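Local coordinates for trypsin-resistant surface T6 protein (Streptococcus pyogenes serotype M6, PDB 4P0D) that probably forms the shaft of the streptococcal pilus as its backbone pilin, a three-domain, Ig-like surface protein that is the T6 antigen, at residues A[320-325]-A[359-364]; A[388-393]-A[469-474]. The protein carries 1 engineered substitution. One frame throughout, in Å; residues are numbered along the deposited sequence.

Interaction 1 of 2, residues A[320-325]-A[359-364]; sequences QIAFRK and YAISTQ
Residues 320-325 and 359-361 run antiparallel at 162°, with Phe-323 and Ala-360 as the hydrogen-bonded pair, flanked by the non-hydrogen-bonded pairs Ala-322 with Ile-361 and Arg-324 with Tyr-359. At the next pair half of the ladder stays backbone, Ser-362 N donating to Ile-321 O at 2.7 Å. The side chain takes the other half: Ile-321 N points almost straight at Ser-362 OG, 2.9 Å away, while that hydroxyl donates to Thr-363 O. On the Phe-323 side, the methyl of Ala-360 sits over the ring, 3.7 Å from CZ; with chi1 at 61°, CG stands between the backbone N and the carbonyl carbon, which brings the end of the ring under that methyl. Arg-324 and Tyr-359 share the other face. The extended arginine lays CG over the tyrosine ring, and its guanidinium, offset toward the rim, is only 6° from parallel with it; NE is also hydrogen-bonded to Asn-357 O. Further along, Ile-361 CG2 packs 3.6 Å from Gln-320 CD, and one water bridges Gln-320 OE1 and Ser-362 O, while Gln-320 NE2 is hydrogen-bonded to Thr-470 OG1. This is antiparallel edge pairing in a prealbumin-like domain, whose strand 320-327 also carries Lys-325, joined covalently to Asn-479 as in pilin isopeptide bonds.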
ATOM      1  N   GLN A 320      21.350  -0.011  14.215  1.00 16.91           N
ATOM      2  CA  GLN A 320      21.700  -0.224  15.603  1.00 17.26           C
ATOM      3  C   GLN A 320      23.156   0.112  15.826  1.00 16.67           C
ATOM      4  O   GLN A 320      23.983  -0.034  14.922  1.00 15.71           O
ATOM      5  CB  GLN A 320      21.359  -1.640  16.045  1.00 18.31           C
ATOM      6  CG  GLN A 320      22.010  -2.741  15.236  1.00 20.21           C
ATOM      7  CD  GLN A 320      21.423  -4.108  15.532  1.00 21.11           C
ATOM      8  OE1 GLN A 320      20.319  -4.232  16.068  1.00 22.79           O
ATOM      9  NE2 GLN A 320      22.154  -5.143  15.164  1.00 21.67           N
ATOM     10  N   ILE A 321      23.441   0.611  17.019  1.00 15.78           N
ATOM     11  CA  ILE A 321      24.778   1.020  17.396  1.00 17.21           C
ATOM     12  C   ILE A 321      25.438  -0.081  18.220  1.00 17.06           C
ATOM     13  O   ILE A 321      24.837  -0.618  19.138  1.00 17.93           O
ATOM     14  CB  ILE A 321      24.754   2.330  18.198  1.00 17.61           C
ATOM     15  CG1 ILE A 321      24.076   3.429  17.373  1.00 18.36           C
ATOM     16  CG2 ILE A 321      26.174   2.762  18.577  1.00 18.52           C
ATOM     17  CD1 ILE A 321      23.858   4.710  18.126  1.00 18.62           C
ATOM     18  N   ALA A 322      26.696  -0.360  17.894  1.00 17.07           N
ATOM     19  CA  ALA A 322      27.485  -1.381  18.567  1.00 17.49           C
ATOM     20  C   ALA A 322      28.873  -0.824  18.865  1.00 16.84           C
ATOM     21  O   ALA A 322      29.359   0.073  18.175  1.00 16.02           O
ATOM     22  CB  ALA A 322      27.586  -2.628  17.694  1.00 17.42           C
ATOM     23  N   PHE A 323      29.496  -1.341  19.908  1.00 17.88           N
ATOM     24  CA  PHE A 323      30.857  -0.950  20.255  1.00 18.20           C
ATOM     25  C   PHE A 323      31.508  -2.066  21.069  1.00 19.83           C
ATOM     26  O   PHE A 323      30.841  -2.990  21.527  1.00 18.88           O
ATOM     27  CB  PHE A 323      30.854   0.354  21.054  1.00 19.42           C
ATOM     28  CG  PHE A 323      30.098   0.271  22.363  1.00 19.95           C
ATOM     29  CD1 PHE A 323      30.721  -0.203  23.506  1.00 20.60           C
ATOM     30  CD2 PHE A 323      28.767   0.677  22.448  1.00 20.25           C
ATOM     31  CE1 PHE A 323      30.046  -0.278  24.703  1.00 20.90           C
ATOM     32  CE2 PHE A 323      28.084   0.620  23.650  1.00 20.62           C
ATOM     33  CZ  PHE A 323      28.721   0.134  24.780  1.00 21.01           C
ATOM     34  N   ARG A 324      32.819  -1.974  21.242  1.00 21.06           N
ATOM     35  CA  ARG A 324      33.521  -2.947  22.050  1.00 22.67           C
ATOM     36  C   ARG A 324      34.270  -2.253  23.178  1.00 21.74           C
ATOM     37  O   ARG A 324      34.896  -1.206  22.973  1.00 22.61           O
ATOM     38  CB  ARG A 324      34.470  -3.781  21.197  1.00 23.47           C
ATOM     39  CG  ARG A 324      34.955  -5.031  21.907  1.00 25.10           C
ATOM     40  CD  ARG A 324      35.973  -5.778  21.066  1.00 27.01           C
ATOM     41  NE  ARG A 324      35.961  -7.199  21.383  1.00 29.62           N
ATOM     42  CZ  ARG A 324      36.801  -8.095  20.868  1.00 33.70           C
ATOM     43  NH1 ARG A 324      37.742  -7.724  19.992  1.00 34.65           N
ATOM     44  NH2 ARG A 324      36.701  -9.369  21.229  1.00 33.91           N
ATOM     45  N   LYS A 325      34.186  -2.856  24.365  1.00 21.76           N
ATOM     46  CA  LYS A 325      34.857  -2.366  25.553  1.00 21.77           C
ATOM     47  C   LYS A 325      36.118  -3.179  25.817  1.00 21.69           C
ATOM     48  O   LYS A 325      36.043  -4.403  25.910  1.00 22.16           O
ATOM     49  CB  LYS A 325      33.914  -2.490  26.748  1.00 22.02           C
ATOM     50  CG  LYS A 325      34.375  -1.752  27.987  1.00 22.68           C
ATOM     51  CD  LYS A 325      34.729  -0.305  27.649  1.00 23.35           C
ATOM     52  CE  LYS A 325      35.076   0.489  28.889  1.00 24.15           C
ATOM     53  NZ  LYS A 325      36.365   0.039  29.465  1.00 23.44           N
ATOM     54  N   TYR A 359      31.355  -6.744  23.638  1.00 20.48           N
ATOM     55  CA  TYR A 359      30.436  -6.125  22.677  1.00 20.87           C
ATOM     56  C   TYR A 359      29.113  -5.758  23.319  1.00 19.76           C
ATOM     57  O   TYR A 359      28.634  -6.470  24.196  1.00 20.53           O
ATOM     58  CB  TYR A 359      30.167  -7.063  21.474  1.00 21.16           C
ATOM     59  CG  TYR A 359      31.290  -7.133  20.462  1.00 21.88           C
ATOM     60  CD1 TYR A 359      31.636  -6.023  19.713  1.00 22.68           C
ATOM     61  CD2 TYR A 359      32.001  -8.323  20.240  1.00 23.21           C
ATOM     62  CE1 TYR A 359      32.666  -6.069  18.788  1.00 22.90           C
ATOM     63  CE2 TYR A 359      33.022  -8.379  19.292  1.00 23.35           C
ATOM     64  CZ  TYR A 359      33.352  -7.245  18.585  1.00 23.90           C
ATOM     65  OH  TYR A 359      34.378  -7.249  17.662  1.00 25.86           O
ATOM     66  N   ALA A 360      28.530  -4.647  22.858  1.00 18.97           N
ATOM     67  CA  ALA A 360      27.165  -4.248  23.214  1.00 17.77           C
ATOM     68  C   ALA A 360      26.434  -3.733  21.963  1.00 17.69           C
ATOM     69  O   ALA A 360      27.071  -3.225  21.049  1.00 17.15           O
ATOM     70  CB  ALA A 360      27.200  -3.175  24.288  1.00 17.10           C
ATOM     71  N   ILE A 361      25.109  -3.871  21.923  1.00 18.01           N
ATOM     72  CA  ILE A 361      24.318  -3.342  20.817  1.00 18.54           C
ATOM     73  C   ILE A 361      23.081  -2.609  21.334  1.00 17.47           C
ATOM     74  O   ILE A 361      22.431  -3.054  22.279  1.00 17.56           O
ATOM     75  CB  ILE A 361      23.870  -4.450  19.832  1.00 20.71           C
ATOM     76  CG1 ILE A 361      25.085  -5.133  19.204  1.00 22.08           C
ATOM     77  CG2 ILE A 361      23.007  -3.873  18.722  1.00 20.52           C
ATOM     78  CD1 ILE A 361      24.718  -6.332  18.359  1.00 23.65           C
ATOM     79  N   SER A 362      22.762  -1.494  20.693  1.00 16.64           N
ATOM     80  CA  SER A 362      21.620  -0.674  21.080  1.00 16.16           C
ATOM     81  C   SER A 362      20.327  -1.188  20.454  1.00 15.63           C
ATOM     82  O   SER A 362      20.352  -1.995  19.524  1.00 16.08           O
ATOM     83  CB  SER A 362      21.837   0.754  20.625  1.00 16.44           C
ATOM     84  OG  SER A 362      21.565   0.917  19.237  1.00 16.16           O
ATOM     85  N   THR A 363      19.208  -0.685  20.954  1.00 14.74           N
ATOM     86  CA  THR A 363      17.926  -0.793  20.269  1.00 15.01           C
ATOM     87  C   THR A 363      17.936   0.064  18.989  1.00 14.88           C
ATOM     88  O   THR A 363      18.909   0.782  18.710  1.00 15.10           O
ATOM     89  CB  THR A 363      16.786  -0.316  21.183  1.00 15.30           C
ATOM     90  OG1 THR A 363      17.135   0.951  21.748  1.00 15.81           O
ATOM     91  CG2 THR A 363      16.521  -1.325  22.285  1.00 15.43           C
ATOM     92  N   GLN A 364      16.841   0.032  18.235  1.00 14.61           N
ATOM     93  CA  GLN A 364      16.816   0.592  16.874  1.00 14.54           C
ATOM     94  C   GLN A 364      16.777   2.117  16.831  1.00 14.77           C
ATOM     95  O   GLN A 364      15.957   2.754  17.495  1.00 14.82           O
ATOM     96  CB  GLN A 364      15.619   0.050  16.090  1.00 14.24           C
ATOM     97  CG  GLN A 364      15.533  -1.459  15.938  1.00 14.39           C
ATOM     98  CD  GLN A 364      14.773  -2.138  17.062  1.00 14.66           C
ATOM     99  OE1 GLN A 364      14.756  -1.654  18.183  1.00 14.40           O
ATOM    100  NE2 GLN A 364      14.152  -3.272  16.769  1.00 15.27           N
TER
HETATM  101  O   HOH W   1      18.479  -3.082  17.843  1.00 21.70           O

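Interaction 2 of 2, residues A[388-393]-A[469-474]; sequences YEITAN and GTVLLE
Ile-390 reaches across from strand 388-392 to lodge its CD1 against Val-471 and Leu-473, with no hydrogen bond between the two segments. The strands run at 151° and their axes stay 7.9 Å apart, a spacing filled by side chains. Ile-390 is stretched out for the job: CG1 lies anti to the backbone N (chi1 -165°) and chi2 is also extended, which carries CD1 down to the opposing backbone, 3.7 Å from Leu-473 CA. The same methyl lies 3.7 Å from Val-471 CG1, and the isoleucine and valine chains lie alongside one another, pointing opposite ways.

Val-471 splits its two branches between neighbours. CG1, placed anti to its own backbone N, packs against the backbone of the facing strand, 3.5 Å from Thr-391 O, as well as against Ile-390. CG2 turns to Ala-392 and lies 3.9 Å from its CB. Leu-473 works from the other end: CD1 comes up beside Ile-390 and 3.6 Å from Glu-389 O, while CD2 makes a looser touch on Tyr-388 CB. The tyrosine ring leads away from this leucine, and its OH is hydrogen-bonded to Asn-384 ND2.

Glu-389 and Thr-391 direct their side chains away, so the alternation of strand 388-392 turns the CB atoms of Tyr-388 and Ile-390 toward 469-474. Ile-390 also touches Ile-321 and Tyr-370, and Leu-473 touches Phe-323. Strand 388-392 is outermost in the sheet that includes 338-343 and 368-376, whereas 470-479 pairs with 320-327; this is the apolar packing between the two sheets of an Ig-like, prealbumin-type beta-sandwich.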
ATOM      1  N   TYR A 388      31.750   9.218  23.882  1.00 25.30           N
ATOM      2  CA  TYR A 388      32.155   8.754  22.548  1.00 25.52           C
ATOM      3  C   TYR A 388      31.034   9.007  21.562  1.00 25.90           C
ATOM      4  O   TYR A 388      29.913   8.536  21.751  1.00 26.24           O
ATOM      5  CB  TYR A 388      32.562   7.273  22.583  1.00 25.74           C
ATOM      6  CG  TYR A 388      33.806   7.079  23.418  1.00 25.59           C
ATOM      7  CD1 TYR A 388      33.728   6.961  24.794  1.00 25.64           C
ATOM      8  CD2 TYR A 388      35.070   7.098  22.834  1.00 26.94           C
ATOM      9  CE1 TYR A 388      34.872   6.831  25.572  1.00 26.57           C
ATOM     10  CE2 TYR A 388      36.219   6.972  23.602  1.00 26.41           C
ATOM     11  CZ  TYR A 388      36.114   6.841  24.970  1.00 26.29           C
ATOM     12  OH  TYR A 388      37.249   6.713  25.746  1.00 27.01           O
ATOM     13  N   GLU A 389      31.340   9.754  20.510  1.00 27.53           N
ATOM     14  CA  GLU A 389      30.362  10.059  19.490  1.00 29.39           C
ATOM     15  C   GLU A 389      30.428   9.052  18.347  1.00 28.72           C
ATOM     16  O   GLU A 389      31.469   8.445  18.076  1.00 29.29           O
ATOM     17  CB  GLU A 389      30.545  11.498  19.006  1.00 33.22           C
ATOM     18  CG  GLU A 389      30.384  12.502  20.141  1.00 36.59           C
ATOM     19  CD  GLU A 389      30.469  13.946  19.704  1.00 42.02           C
ATOM     20  OE1 GLU A 389      30.606  14.200  18.490  1.00 45.23           O
ATOM     21  OE2 GLU A 389      30.395  14.827  20.592  1.00 47.58           O
ATOM     22  N   ILE A 390      29.288   8.855  17.705  1.00 26.36           N
ATOM     23  CA  ILE A 390      29.176   7.965  16.573  1.00 25.53           C
ATOM     24  C   ILE A 390      28.016   8.438  15.707  1.00 26.63           C
ATOM     25  O   ILE A 390      26.967   8.871  16.221  1.00 25.26           O
ATOM     26  CB  ILE A 390      28.983   6.504  17.031  1.00 25.10           C
ATOM     27  CG1 ILE A 390      29.227   5.537  15.862  1.00 25.25           C
ATOM     28  CG2 ILE A 390      27.623   6.318  17.690  1.00 24.74           C
ATOM     29  CD1 ILE A 390      29.202   4.078  16.278  1.00 25.33           C
ATOM     30  N   THR A 391      28.236   8.402  14.398  1.00 26.33           N
ATOM     31  CA  THR A 391      27.251   8.808  13.415  1.00 25.22           C
ATOM     32  C   THR A 391      26.682   7.535  12.813  1.00 24.73           C
ATOM     33  O   THR A 391      27.435   6.655  12.380  1.00 22.41           O
ATOM     34  CB  THR A 391      27.889   9.694  12.331  1.00 26.54           C
ATOM     35  OG1 THR A 391      28.380  10.896  12.932  1.00 27.51           O
ATOM     36  CG2 THR A 391      26.893  10.068  11.253  1.00 27.30           C
ATOM     37  N   ALA A 392      25.351   7.428  12.810  1.00 22.84           N
ATOM     38  CA  ALA A 392      24.668   6.268  12.247  1.00 22.81           C
ATOM     39  C   ALA A 392      23.929   6.652  10.968  1.00 23.08           C
ATOM     40  O   ALA A 392      23.150   7.606  10.962  1.00 23.15           O
ATOM     41  CB  ALA A 392      23.693   5.684  13.257  1.00 22.84           C
ATOM     42  N   ASN A 393      24.180   5.904   9.900  1.00 23.55           N
ATOM     43  CA  ASN A 393      23.434   6.028   8.645  1.00 24.74           C
ATOM     44  C   ASN A 393      23.687   4.836   7.712  1.00 25.00           C
ATOM     45  O   ASN A 393      24.437   3.916   8.038  1.00 24.92           O
ATOM     46  CB  ASN A 393      23.773   7.354   7.942  1.00 24.96           C
ATOM     47  CG  ASN A 393      25.261   7.531   7.725  1.00 24.02           C
ATOM     48  OD1 ASN A 393      25.931   6.633   7.220  1.00 24.52           O
ATOM     49  ND2 ASN A 393      25.781   8.679   8.103  1.00 22.55           N
ATOM     50  N   GLY A 469      23.198  -2.964   8.611  1.00 20.84           N
ATOM     51  CA  GLY A 469      22.321  -2.625   9.735  1.00 21.18           C
ATOM     52  C   GLY A 469      23.016  -2.149  10.998  1.00 20.66           C
ATOM     53  O   GLY A 469      22.460  -1.359  11.758  1.00 19.96           O
ATOM     54  N   THR A 470      24.242  -2.604  11.232  1.00 21.12           N
ATOM     55  CA  THR A 470      24.954  -2.233  12.450  1.00 20.64           C
ATOM     56  C   THR A 470      26.072  -1.228  12.189  1.00 20.84           C
ATOM     57  O   THR A 470      26.870  -1.368  11.247  1.00 20.26           O
ATOM     58  CB  THR A 470      25.494  -3.479  13.178  1.00 20.15           C
ATOM     59  OG1 THR A 470      24.413  -4.367  13.444  1.00 19.21           O
ATOM     60  CG2 THR A 470      26.170  -3.094  14.514  1.00 20.53           C
ATOM     61  N   VAL A 471      26.101  -0.189  13.025  1.00 20.97           N
ATOM     62  CA  VAL A 471      27.140   0.814  12.999  1.00 20.97           C
ATOM     63  C   VAL A 471      28.054   0.519  14.189  1.00 21.23           C
ATOM     64  O   VAL A 471      27.694   0.797  15.329  1.00 20.94           O
ATOM     65  CB  VAL A 471      26.553   2.228  13.118  1.00 22.49           C
ATOM     66  CG1 VAL A 471      27.652   3.263  13.031  1.00 23.40           C
ATOM     67  CG2 VAL A 471      25.521   2.482  12.020  1.00 23.04           C
ATOM     68  N   LEU A 472      29.226  -0.051  13.921  1.00 21.65           N
ATOM     69  CA  LEU A 472      30.201  -0.404  14.978  1.00 22.33           C
ATOM     70  C   LEU A 472      31.237   0.693  15.191  1.00 22.45           C
ATOM     71  O   LEU A 472      31.897   1.132  14.238  1.00 21.82           O
ATOM     72  CB  LEU A 472      30.914  -1.705  14.612  1.00 23.77           C
ATOM     73  CG  LEU A 472      31.990  -2.234  15.581  1.00 24.63           C
ATOM     74  CD1 LEU A 472      31.392  -2.618  16.922  1.00 24.54           C
ATOM     75  CD2 LEU A 472      32.710  -3.419  14.963  1.00 25.87           C
ATOM     76  N   LEU A 473      31.390   1.149  16.430  1.00 22.32           N
ATOM     77  CA  LEU A 473      32.332   2.239  16.716  1.00 23.44           C
ATOM     78  C   LEU A 473      33.740   1.913  16.174  1.00 23.60           C
ATOM     79  O   LEU A 473      34.227   0.819  16.397  1.00 22.92           O
ATOM     80  CB  LEU A 473      32.416   2.470  18.221  1.00 22.30           C
ATOM     81  CG  LEU A 473      33.200   3.696  18.683  1.00 22.84           C
ATOM     82  CD1 LEU A 473      32.489   4.989  18.325  1.00 23.64           C
ATOM     83  CD2 LEU A 473      33.405   3.633  20.187  1.00 23.01           C
ATOM     84  N   GLU A 474      34.377   2.872  15.499  1.00 25.66           N
ATOM     85  CA  GLU A 474      35.667   2.641  14.806  1.00 28.35           C
ATOM     86  C   GLU A 474      36.772   2.186  15.757  1.00 29.71           C
ATOM     87  O   GLU A 474      37.494   1.225  15.476  1.00 31.06           O
ATOM     88  CB  GLU A 474      36.121   3.906  14.076  1.00 27.49           C
TER

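How the interactions relate
Both contacts use the sheet formed by strands 359-361, 320-327 and 470-479. Interaction 1 joins neighbours within it, and interaction 2 packs its far strand against the other sheet. Strand 320-327 sits between them: its backbone probably hydrogen-bonds to Val-471 and Leu-473 through the carbonyls of Gln-320 and Ala-322, and the two centres are about 9 Å apart. The chemistry follows the place. Interaction 1 is a mostly buried contact of backbone bonds, a serine hydroxyl and an arginine laid over a tyrosine ring; interaction 2 is only partly buried and holds by apolar packing without a hydrogen bond. Ala-322 of the first contact also packs on Thr-470 and Leu-472 of the second.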